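Local coordinates for phosphotriesterase homology protein (Escherichia coli, PDB 1BF6), which hydrolyses phosphorylated glyceryl acetates and certain aromatic esters, using two zinc ions bound in its single subunit, at residues 204-210 with 236-242; 156-162 with 183-189. All coordinates share one frame; numbering follows the deposited sequence.

Contact 1 of 2, residues 204-210 with 236-242. With ZN (zinc ion), chain C.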
ATOM      1  N   TYR A 204       8.906   3.301  -7.812  1.00  7.61           N
ATOM      2  CA  TYR A 204       7.664   4.089  -7.768  1.00  7.16           C
ATOM      3  C   TYR A 204       7.542   4.569  -6.318  1.00 10.53           C
ATOM      4  O   TYR A 204       8.083   3.935  -5.392  1.00  9.25           O
ATOM      5  CB  TYR A 204       6.440   3.252  -8.103  1.00  7.44           C
ATOM      6  CG  TYR A 204       6.243   2.989  -9.576  1.00  8.21           C
ATOM      7  CD1 TYR A 204       7.049   2.078 -10.255  1.00  8.26           C
ATOM      8  CD2 TYR A 204       5.209   3.618 -10.284  1.00 10.65           C
ATOM      9  CE1 TYR A 204       6.836   1.790 -11.598  1.00  8.01           C
ATOM     10  CE2 TYR A 204       4.979   3.338 -11.634  1.00  8.62           C
ATOM     11  CZ  TYR A 204       5.801   2.418 -12.286  1.00 10.95           C
ATOM     12  OH  TYR A 204       5.593   2.119 -13.615  1.00  9.83           O
ATOM     13  N   VAL A 205       6.899   5.718  -6.129  1.00  7.89           N
ATOM     14  CA  VAL A 205       6.695   6.296  -4.799  1.00  7.91           C
ATOM     15  C   VAL A 205       5.197   6.509  -4.556  1.00  9.60           C
ATOM     16  O   VAL A 205       4.418   6.688  -5.500  1.00  7.61           O
ATOM     17  CB  VAL A 205       7.457   7.633  -4.614  1.00  8.38           C
ATOM     18  CG1 VAL A 205       8.971   7.388  -4.620  1.00  8.49           C
ATOM     19  CG2 VAL A 205       7.060   8.643  -5.712  1.00  8.23           C
ATOM     20  N   GLN A 206       4.798   6.456  -3.287  1.00  9.66           N
ATOM     21  CA  GLN A 206       3.400   6.629  -2.936  1.00  8.29           C
ATOM     22  C   GLN A 206       3.086   7.731  -1.934  1.00  8.94           C
ATOM     23  O   GLN A 206       3.808   7.934  -0.961  1.00  7.83           O
ATOM     24  CB  GLN A 206       2.823   5.322  -2.419  1.00  9.09           C
ATOM     25  CG  GLN A 206       2.687   4.280  -3.487  1.00  8.88           C
ATOM     26  CD  GLN A 206       2.289   2.933  -2.959  1.00 10.59           C
ATOM     27  OE1 GLN A 206       1.987   2.756  -1.761  1.00 12.55           O
ATOM     28  NE2 GLN A 206       2.304   1.951  -3.847  1.00  5.92           N
ATOM     29  N   PHE A 207       2.053   8.507  -2.268  1.00  7.92           N
ATOM     30  CA  PHE A 207       1.526   9.556  -1.404  1.00  7.32           C
ATOM     31  C   PHE A 207       0.241   8.841  -0.991  1.00  6.35           C
ATOM     32  O   PHE A 207      -0.818   8.999  -1.618  1.00  6.87           O
ATOM     33  CB  PHE A 207       1.220  10.844  -2.196  1.00  7.75           C
ATOM     34  CG  PHE A 207       2.447  11.672  -2.535  1.00 11.34           C
ATOM     35  CD1 PHE A 207       3.527  11.117  -3.236  1.00 10.62           C
ATOM     36  CD2 PHE A 207       2.522  13.015  -2.160  1.00  9.72           C
ATOM     37  CE1 PHE A 207       4.659  11.889  -3.550  1.00 11.98           C
ATOM     38  CE2 PHE A 207       3.645  13.792  -2.469  1.00 10.00           C
ATOM     39  CZ  PHE A 207       4.720  13.227  -3.167  1.00 10.16           C
ATOM     40  N   ASP A 208       0.368   7.977   0.016  1.00  6.20           N
ATOM     41  CA  ASP A 208      -0.749   7.150   0.491  1.00  6.58           C
ATOM     42  C   ASP A 208      -1.294   7.438   1.892  1.00  5.98           C
ATOM     43  O   ASP A 208      -2.015   6.602   2.450  1.00  6.82           O
ATOM     44  CB  ASP A 208      -0.380   5.659   0.403  1.00  8.40           C
ATOM     45  CG  ASP A 208       0.955   5.343   1.066  1.00  8.42           C
ATOM     46  OD1 ASP A 208       1.356   6.062   2.002  1.00  6.40           O
ATOM     47  OD2 ASP A 208       1.627   4.386   0.615  1.00  8.04           O
ATOM     48  N   THR A 209      -0.922   8.578   2.466  1.00  7.32           N
ATOM     49  CA  THR A 209      -1.421   8.954   3.789  1.00  7.92           C
ATOM     50  C   THR A 209      -2.303  10.214   3.660  1.00  9.87           C
ATOM     51  O   THR A 209      -2.425  11.020   4.595  1.00  7.68           O
ATOM     52  CB  THR A 209      -0.277   9.181   4.802  1.00  8.22           C
ATOM     53  OG1 THR A 209       0.608  10.206   4.335  1.00  8.37           O
ATOM     54  CG2 THR A 209       0.523   7.877   5.024  1.00  9.24           C
ATOM     55  N   ILE A 210      -2.901  10.366   2.478  1.00  8.39           N
ATOM     56  CA  ILE A 210      -3.782  11.493   2.184  1.00  9.31           C
ATOM     57  C   ILE A 210      -4.906  11.537   3.214  1.00 10.25           C
ATOM     58  O   ILE A 210      -5.545  10.518   3.476  1.00  9.67           O
ATOM     59  CB  ILE A 210      -4.364  11.354   0.762  1.00  9.09           C
ATOM     60  CG1 ILE A 210      -3.272  11.663  -0.272  1.00  9.12           C
ATOM     61  CG2 ILE A 210      -5.576  12.274   0.570  1.00  9.86           C
ATOM     62  CD1 ILE A 210      -3.559  11.091  -1.659  1.00  8.21           C
ATOM     63  N   ARG A 236       5.625   8.010 -12.035  1.00  9.04           N
ATOM     64  CA  ARG A 236       6.219   7.178 -10.978  1.00 10.78           C
ATOM     65  C   ARG A 236       5.525   7.357  -9.624  1.00 10.87           C
ATOM     66  O   ARG A 236       5.955   6.782  -8.621  1.00  8.17           O
ATOM     67  CB  ARG A 236       7.721   7.463 -10.831  1.00 12.40           C
ATOM     68  CG  ARG A 236       8.579   6.869 -11.941  1.00 13.79           C
ATOM     69  CD  ARG A 236       8.364   5.369 -12.055  1.00 15.43           C
ATOM     70  NE  ARG A 236       9.161   4.806 -13.141  1.00 21.61           N
ATOM     71  CZ  ARG A 236       8.713   4.576 -14.375  1.00 24.55           C
ATOM     72  NH1 ARG A 236       7.455   4.845 -14.711  1.00 24.33           N
ATOM     73  NH2 ARG A 236       9.554   4.139 -15.306  1.00 26.17           N
ATOM     74  N   VAL A 237       4.422   8.111  -9.620  1.00 10.73           N
ATOM     75  CA  VAL A 237       3.663   8.408  -8.402  1.00  8.82           C
ATOM     76  C   VAL A 237       2.293   7.738  -8.348  1.00  6.95           C
ATOM     77  O   VAL A 237       1.540   7.754  -9.331  1.00  5.85           O
ATOM     78  CB  VAL A 237       3.451   9.945  -8.240  1.00  9.14           C
ATOM     79  CG1 VAL A 237       2.654  10.250  -6.974  1.00 10.97           C
ATOM     80  CG2 VAL A 237       4.769  10.658  -8.193  1.00 10.36           C
ATOM     81  N   MET A 238       2.000   7.102  -7.213  1.00  3.64           N
ATOM     82  CA  MET A 238       0.705   6.480  -6.987  1.00  4.44           C
ATOM     83  C   MET A 238       0.110   7.056  -5.689  1.00  5.97           C
ATOM     84  O   MET A 238       0.843   7.617  -4.860  1.00  6.50           O
ATOM     85  CB  MET A 238       0.787   4.958  -7.008  1.00  7.02           C
ATOM     86  CG  MET A 238       1.161   4.439  -8.403  1.00  6.69           C
ATOM     87  SD  MET A 238       0.958   2.680  -8.648  1.00  9.64           S
ATOM     88  CE  MET A 238       2.323   2.056  -7.668  1.00 10.29           C
ATOM     89  N   LEU A 239      -1.210   6.937  -5.537  1.00  5.26           N
ATOM     90  CA  LEU A 239      -1.926   7.541  -4.408  1.00  5.75           C
ATOM     91  C   LEU A 239      -2.853   6.621  -3.635  1.00  4.95           C
ATOM     92  O   LEU A 239      -3.360   5.638  -4.173  1.00  4.80           O
ATOM     93  CB  LEU A 239      -2.786   8.710  -4.937  1.00  7.32           C
ATOM     94  CG  LEU A 239      -2.159   9.744  -5.888  1.00  7.80           C
ATOM     95  CD1 LEU A 239      -3.255  10.674  -6.422  1.00  9.66           C
ATOM     96  CD2 LEU A 239      -1.087  10.547  -5.201  1.00  7.21           C
ATOM     97  N   SER A 240      -3.107   6.995  -2.372  1.00  4.82           N
ATOM     98  CA  SER A 240      -4.020   6.261  -1.496  1.00  6.13           C
ATOM     99  C   SER A 240      -4.279   6.989  -0.158  1.00  4.31           C
ATOM    100  O   SER A 240      -3.712   8.052   0.098  1.00  5.53           O
ATOM    101  CB  SER A 240      -3.524   4.828  -1.242  1.00  2.59           C
ATOM    102  OG  SER A 240      -4.505   3.883  -1.658  1.00  3.80           O
ATOM    103  N   MET A 241      -5.138   6.392   0.668  1.00  8.52           N
ATOM    104  CA  MET A 241      -5.526   6.932   1.981  1.00  9.39           C
ATOM    105  C   MET A 241      -4.937   6.132   3.160  1.00 10.14           C
ATOM    106  O   MET A 241      -4.812   6.642   4.284  1.00  7.73           O
ATOM    107  CB  MET A 241      -7.057   6.881   2.121  1.00 10.60           C
ATOM    108  CG  MET A 241      -7.849   7.577   1.014  1.00 12.80           C
ATOM    109  SD  MET A 241      -7.538   9.312   1.012  1.00 15.61           S
ATOM    110  CE  MET A 241      -8.311   9.766   2.560  1.00 15.37           C
ATOM    111  N   ASP A 242      -4.606   4.866   2.901  1.00  9.06           N
ATOM    112  CA  ASP A 242      -4.100   3.956   3.933  1.00  8.85           C
ATOM    113  C   ASP A 242      -5.069   3.912   5.133  1.00  9.57           C
ATOM    114  O   ASP A 242      -4.656   4.166   6.278  1.00  9.82           O
ATOM    115  CB  ASP A 242      -2.697   4.355   4.404  1.00  5.65           C
ATOM    116  CG  ASP A 242      -2.074   3.322   5.336  1.00  5.73           C
ATOM    117  OD1 ASP A 242      -2.548   2.163   5.352  1.00  2.79           O
ATOM    118  OD2 ASP A 242      -1.138   3.680   6.059  1.00  9.13           O
TER
HETATM  119 ZN    ZN C   1      -1.020   0.304   5.568  1.00 12.00          ZN
HETATM  120  O   HOH W   1      -5.980   8.593   5.481  1.00  8.36           O
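Arg236 lays its aliphatic CD over the centre of the Tyr204 ring, 3.7 Å from the ring centroid and almost on the ring normal. This is a CH-pi contact. The arginine chain is bent at CB-CG (chi2 -56°), which carries CD back over the ring. The guanidinium lies farther out, its plane 25° from that of the ring. On the same tyrosine, the CE methyl of Met238 approaches CD2 obliquely.

From this pair onward, strands 204-207 and 237-239 run parallel, with their axes 33° apart. Their ladder starts at Val205 N to Arg236 O (2.9 Å) and continues with Met238 N to Val205 O and Phe207 N to Met238 O. Ser240 N to Phe207 O extends it past the strands, and a weak bond from Ile210 N to Ser240 O follows. One face carries Val205, Phe207, Val237 and Leu239. Here Val205 CG2 meets Val237 CG2 at 3.9 Å, and Leu239 CD2 lies 3.8 Å from Phe207 CB. Helix 218-230 covers Phe207 and Val237, completing a beta-alpha-beta unit of the TIM barrel. Gln206 and Met238 point to the other face, where Gln206 touches Ala10 and His11 of strand 7-12.

Beyond the strands, Asp208 CB and Ser240 CB pack at 3.6 Å. The Ile210 and Met241 side chains cross at about a right angle, CG2 against SD, and both touch helix 259-270. One water donates to both Ile210 O (2.8 Å) and Met241 O (2.6 Å), bridging the two loops. Asp242 OD1 binds a zinc ion at 2.4 Å. His11, His13 and Glu124 complete the protein ligands of this metal. The ladder and the water bridge probably steady the loop after strand 237-239, from which Asp242 reaches the metal.

Contact 2 of 2, residues 156-162 with 183-189; sequences THTSFST and VGHCDLK. With ZN (zinc ion), chain D; SO4 (sulfate ion), chain E.
Thr158 N makes a weak bond to Gly184 O, with the His157 and Gly184 CA atoms 4.8 Å apart, where barrel strands 154-157 and 181-183 give way to loops. A stronger bond joins Thr158 OG1 to Gly184 O (2.7 Å), in the carbonyl plane. Thr158 CG2 rests against Val183 CG1. Gly184 N bonds weakly to Thr156 OG1, which also hydrogen-bonds Gln167 of helix 164-173.

His157 ND1 (2.3 Å) and His185 NE2 (2.2 Å) bind one zinc ion, with Glu124 as third protein ligand. Asp208 holds His185 at ND1. The rings form an offset edge-to-face pair with planes at 87°, the edge of His185 toward the face of His157. His157 NE2 donates to Ser159 OG in the ring plane, which, with the zinc bond, helps to fix the turn of the imidazole.

Farther along, Ser161 OG donates to His185 O (2.7 Å) and accepts from Leu188 N (2.9 Å). Were this serine an alanine, both backbone groups would probably lose their shared mate and the loop could shift. Lys189 NZ bonds O3 of a sulfate, probably from the crystallisation liquor. One loop's hydroxyls thus brace the backbone on both sides of a zinc ligand.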
ATOM      1  N   THR A 156       6.249  -1.437  -0.111  1.00  6.40           N
ATOM      2  CA  THR A 156       6.765  -1.226   1.240  1.00  8.34           C
ATOM      3  C   THR A 156       6.050  -0.241   2.177  1.00  9.51           C
ATOM      4  O   THR A 156       5.152   0.491   1.767  1.00  8.72           O
ATOM      5  CB  THR A 156       8.250  -0.797   1.177  1.00  6.88           C
ATOM      6  OG1 THR A 156       8.331   0.609   0.926  1.00  6.05           O
ATOM      7  CG2 THR A 156       9.010  -1.560   0.059  1.00  8.22           C
ATOM      8  N   HIS A 157       6.497  -0.241   3.436  1.00  9.55           N
ATOM      9  CA  HIS A 157       6.022   0.665   4.492  1.00 10.70           C
ATOM     10  C   HIS A 157       7.249   1.399   5.015  1.00 10.89           C
ATOM     11  O   HIS A 157       8.205   0.757   5.469  1.00 11.93           O
ATOM     12  CB  HIS A 157       5.393  -0.108   5.680  1.00 10.86           C
ATOM     13  CG  HIS A 157       5.307   0.678   6.971  1.00 10.65           C
ATOM     14  ND1 HIS A 157       4.099   1.086   7.490  1.00 12.80           N
ATOM     15  CD2 HIS A 157       6.292   1.010   7.843  1.00 12.31           C
ATOM     16  CE1 HIS A 157       4.369   1.649   8.652  1.00  8.60           C
ATOM     17  NE2 HIS A 157       5.681   1.629   8.913  1.00 13.40           N
ATOM     18  N   THR A 158       7.276   2.722   4.882  1.00  9.70           N
ATOM     19  CA  THR A 158       8.368   3.480   5.469  1.00 10.39           C
ATOM     20  C   THR A 158       7.717   4.134   6.690  1.00 10.97           C
ATOM     21  O   THR A 158       6.569   4.590   6.622  1.00  9.95           O
ATOM     22  CB  THR A 158       8.996   4.581   4.548  1.00 10.84           C
ATOM     23  OG1 THR A 158       8.007   5.545   4.163  1.00 12.39           O
ATOM     24  CG2 THR A 158       9.666   3.964   3.326  1.00 11.05           C
ATOM     25  N   SER A 159       8.405   4.067   7.822  1.00 11.58           N
ATOM     26  CA  SER A 159       7.908   4.660   9.061  1.00 10.32           C
ATOM     27  C   SER A 159       8.208   6.151   9.056  1.00  9.38           C
ATOM     28  O   SER A 159       9.365   6.571   9.102  1.00  9.70           O
ATOM     29  CB  SER A 159       8.537   3.965  10.269  1.00  8.99           C
ATOM     30  OG  SER A 159       7.914   2.714  10.482  1.00  8.98           O
ATOM     31  N   PHE A 160       7.149   6.950   8.969  1.00 11.62           N
ATOM     32  CA  PHE A 160       7.285   8.401   8.927  1.00 12.25           C
ATOM     33  C   PHE A 160       8.220   8.873   7.819  1.00  8.97           C
ATOM     34  O   PHE A 160       9.049   9.767   8.012  1.00 10.09           O
ATOM     35  CB  PHE A 160       7.665   8.948  10.306  1.00 17.80           C
ATOM     36  CG  PHE A 160       6.608   8.687  11.336  1.00 24.49           C
ATOM     37  CD1 PHE A 160       5.388   9.362  11.270  1.00 27.77           C
ATOM     38  CD2 PHE A 160       6.783   7.698  12.300  1.00 27.56           C
ATOM     39  CE1 PHE A 160       4.349   9.056  12.141  1.00 30.87           C
ATOM     40  CE2 PHE A 160       5.750   7.378  13.183  1.00 30.25           C
ATOM     41  CZ  PHE A 160       4.527   8.059  13.102  1.00 31.59           C
ATOM     42  N   SER A 161       8.060   8.238   6.656  1.00  8.66           N
ATOM     43  CA  SER A 161       8.829   8.553   5.452  1.00  9.20           C
ATOM     44  C   SER A 161      10.342   8.410   5.575  1.00  9.10           C
ATOM     45  O   SER A 161      11.089   9.127   4.908  1.00 10.40           O
ATOM     46  CB  SER A 161       8.462   9.962   4.955  1.00  8.73           C
ATOM     47  OG  SER A 161       7.058  10.062   4.771  1.00 10.96           O
ATOM     48  N   THR A 162      10.795   7.477   6.418  1.00  9.34           N
ATOM     49  CA  THR A 162      12.237   7.257   6.608  1.00  8.60           C
ATOM     50  C   THR A 162      12.689   5.911   6.031  1.00  5.90           C
ATOM     51  O   THR A 162      11.889   4.989   5.913  1.00  6.43           O
ATOM     52  CB  THR A 162      12.648   7.239   8.114  1.00  7.21           C
ATOM     53  OG1 THR A 162      12.036   6.113   8.765  1.00  7.72           O
ATOM     54  CG2 THR A 162      12.236   8.525   8.808  1.00 11.88           C
ATOM     55  N   VAL A 183       7.521   2.389  -3.048  1.00  7.21           N
ATOM     56  CA  VAL A 183       7.804   2.816  -1.672  1.00  7.26           C
ATOM     57  C   VAL A 183       6.611   3.517  -1.002  1.00  8.58           C
ATOM     58  O   VAL A 183       6.203   4.606  -1.415  1.00  8.08           O
ATOM     59  CB  VAL A 183       9.043   3.742  -1.630  1.00  7.83           C
ATOM     60  CG1 VAL A 183       9.363   4.151  -0.201  1.00  7.62           C
ATOM     61  CG2 VAL A 183      10.247   3.033  -2.242  1.00  9.09           C
ATOM     62  N   GLY A 184       6.084   2.886   0.046  1.00  8.67           N
ATOM     63  CA  GLY A 184       4.928   3.424   0.749  1.00  6.82           C
ATOM     64  C   GLY A 184       5.215   4.527   1.747  1.00  7.31           C
ATOM     65  O   GLY A 184       6.312   4.618   2.301  1.00  8.27           O
ATOM     66  N   HIS A 185       4.210   5.379   1.966  1.00  7.04           N
ATOM     67  CA  HIS A 185       4.286   6.497   2.909  1.00  5.96           C
ATOM     68  C   HIS A 185       5.412   7.491   2.710  1.00  6.42           C
ATOM     69  O   HIS A 185       6.118   7.827   3.659  1.00  7.80           O
ATOM     70  CB  HIS A 185       4.348   5.984   4.349  1.00  6.88           C
ATOM     71  CG  HIS A 185       3.474   4.809   4.605  1.00  7.97           C
ATOM     72  ND1 HIS A 185       2.225   4.637   4.055  1.00  7.21           N
ATOM     73  CD2 HIS A 185       3.722   3.685   5.317  1.00  6.12           C
ATOM     74  CE1 HIS A 185       1.782   3.452   4.422  1.00  8.97           C
ATOM     75  NE2 HIS A 185       2.673   2.867   5.185  1.00  6.64           N
ATOM     76  N   CYS A 186       5.585   7.989   1.490  1.00  7.52           N
ATOM     77  CA  CYS A 186       6.639   8.969   1.244  1.00  6.99           C
ATOM     78  C   CYS A 186       6.152  10.383   1.543  1.00  6.47           C
ATOM     79  O   CYS A 186       6.927  11.336   1.472  1.00  5.62           O
ATOM     80  CB  CYS A 186       7.095   8.915  -0.217  1.00  9.52           C
ATOM     81  SG  CYS A 186       7.848   7.357  -0.719  1.00  8.76           S
ATOM     82  N   ASP A 187       4.884  10.485   1.938  1.00  8.27           N
ATOM     83  CA  ASP A 187       4.234  11.774   2.190  1.00  9.68           C
ATOM     84  C   ASP A 187       3.862  12.108   3.651  1.00 10.23           C
ATOM     85  O   ASP A 187       2.766  12.597   3.918  1.00  9.90           O
ATOM     86  CB  ASP A 187       2.983  11.862   1.296  1.00  7.36           C
ATOM     87  CG  ASP A 187       1.925  10.815   1.652  1.00  8.19           C
ATOM     88  OD1 ASP A 187       2.270   9.777   2.273  1.00  8.14           O
ATOM     89  OD2 ASP A 187       0.732  11.013   1.314  1.00  5.70           O
ATOM     90  N   LEU A 188       4.777  11.870   4.587  1.00 10.46           N
ATOM     91  CA  LEU A 188       4.522  12.187   5.996  1.00 11.56           C
ATOM     92  C   LEU A 188       5.432  13.303   6.526  1.00 12.48           C
ATOM     93  O   LEU A 188       5.417  13.635   7.710  1.00 12.74           O
ATOM     94  CB  LEU A 188       4.610  10.923   6.862  1.00 10.28           C
ATOM     95  CG  LEU A 188       3.404   9.995   6.715  1.00 11.10           C
ATOM     96  CD1 LEU A 188       3.676   8.615   7.309  1.00 11.27           C
ATOM     97  CD2 LEU A 188       2.202  10.642   7.366  1.00 12.05           C
ATOM     98  N   LYS A 189       6.189  13.913   5.618  1.00 13.95           N
ATOM     99  CA  LYS A 189       7.097  15.013   5.935  1.00 14.51           C
ATOM    100  C   LYS A 189       7.614  15.592   4.615  1.00 14.38           C
ATOM    101  O   LYS A 189       7.346  15.027   3.547  1.00 15.20           O
ATOM    102  CB  LYS A 189       8.284  14.517   6.774  1.00 14.93           C
ATOM    103  CG  LYS A 189       9.229  13.604   6.021  1.00 15.69           C
ATOM    104  CD  LYS A 189      10.485  13.348   6.808  1.00 18.38           C
ATOM    105  CE  LYS A 189      11.335  12.298   6.131  1.00 18.47           C
ATOM    106  NZ  LYS A 189      12.523  11.982   6.956  1.00 23.46           N
TER
HETATM  107 ZN    ZN D 293       2.150   1.084   6.319  1.00 15.00          ZN
HETATM  108  S   SO4 E 294      15.353   9.569   6.290  1.00 33.48           S
HETATM  109  O1  SO4 E 294      15.501  10.186   7.606  1.00 35.11           O
HETATM  110  O2  SO4 E 294      15.545   8.057   6.403  1.00 31.80           O
HETATM  111  O3  SO4 E 294      13.946   9.805   5.674  1.00 33.28           O
HETATM  112  O4  SO4 E 294      16.367  10.198   5.333  1.00 33.13           O

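How the contacts relate
Along the chain, 156-189 comes wholly before 204-242, and the centres of the two contacts lie about 9 Å apart. Both reach the same parallel sheet of the barrel, at the ends of its strands, and meet at its metal centre. Contact 1 supplies Asp242 to one zinc ion; contact 2 supplies His157 and His185 to the other. The two metals are 3.3 Å apart, and Glu124 binds both. A second-shell bond joins the contacts: Asp208 OD1 lies 2.6 Å from His185 ND1, a probable hydrogen bond that would orient this metal ligand. Thr209 OG1 and Asp187 OD1, at 2.7 Å, probably form another. Asp187 also makes a salt bridge to Arg221.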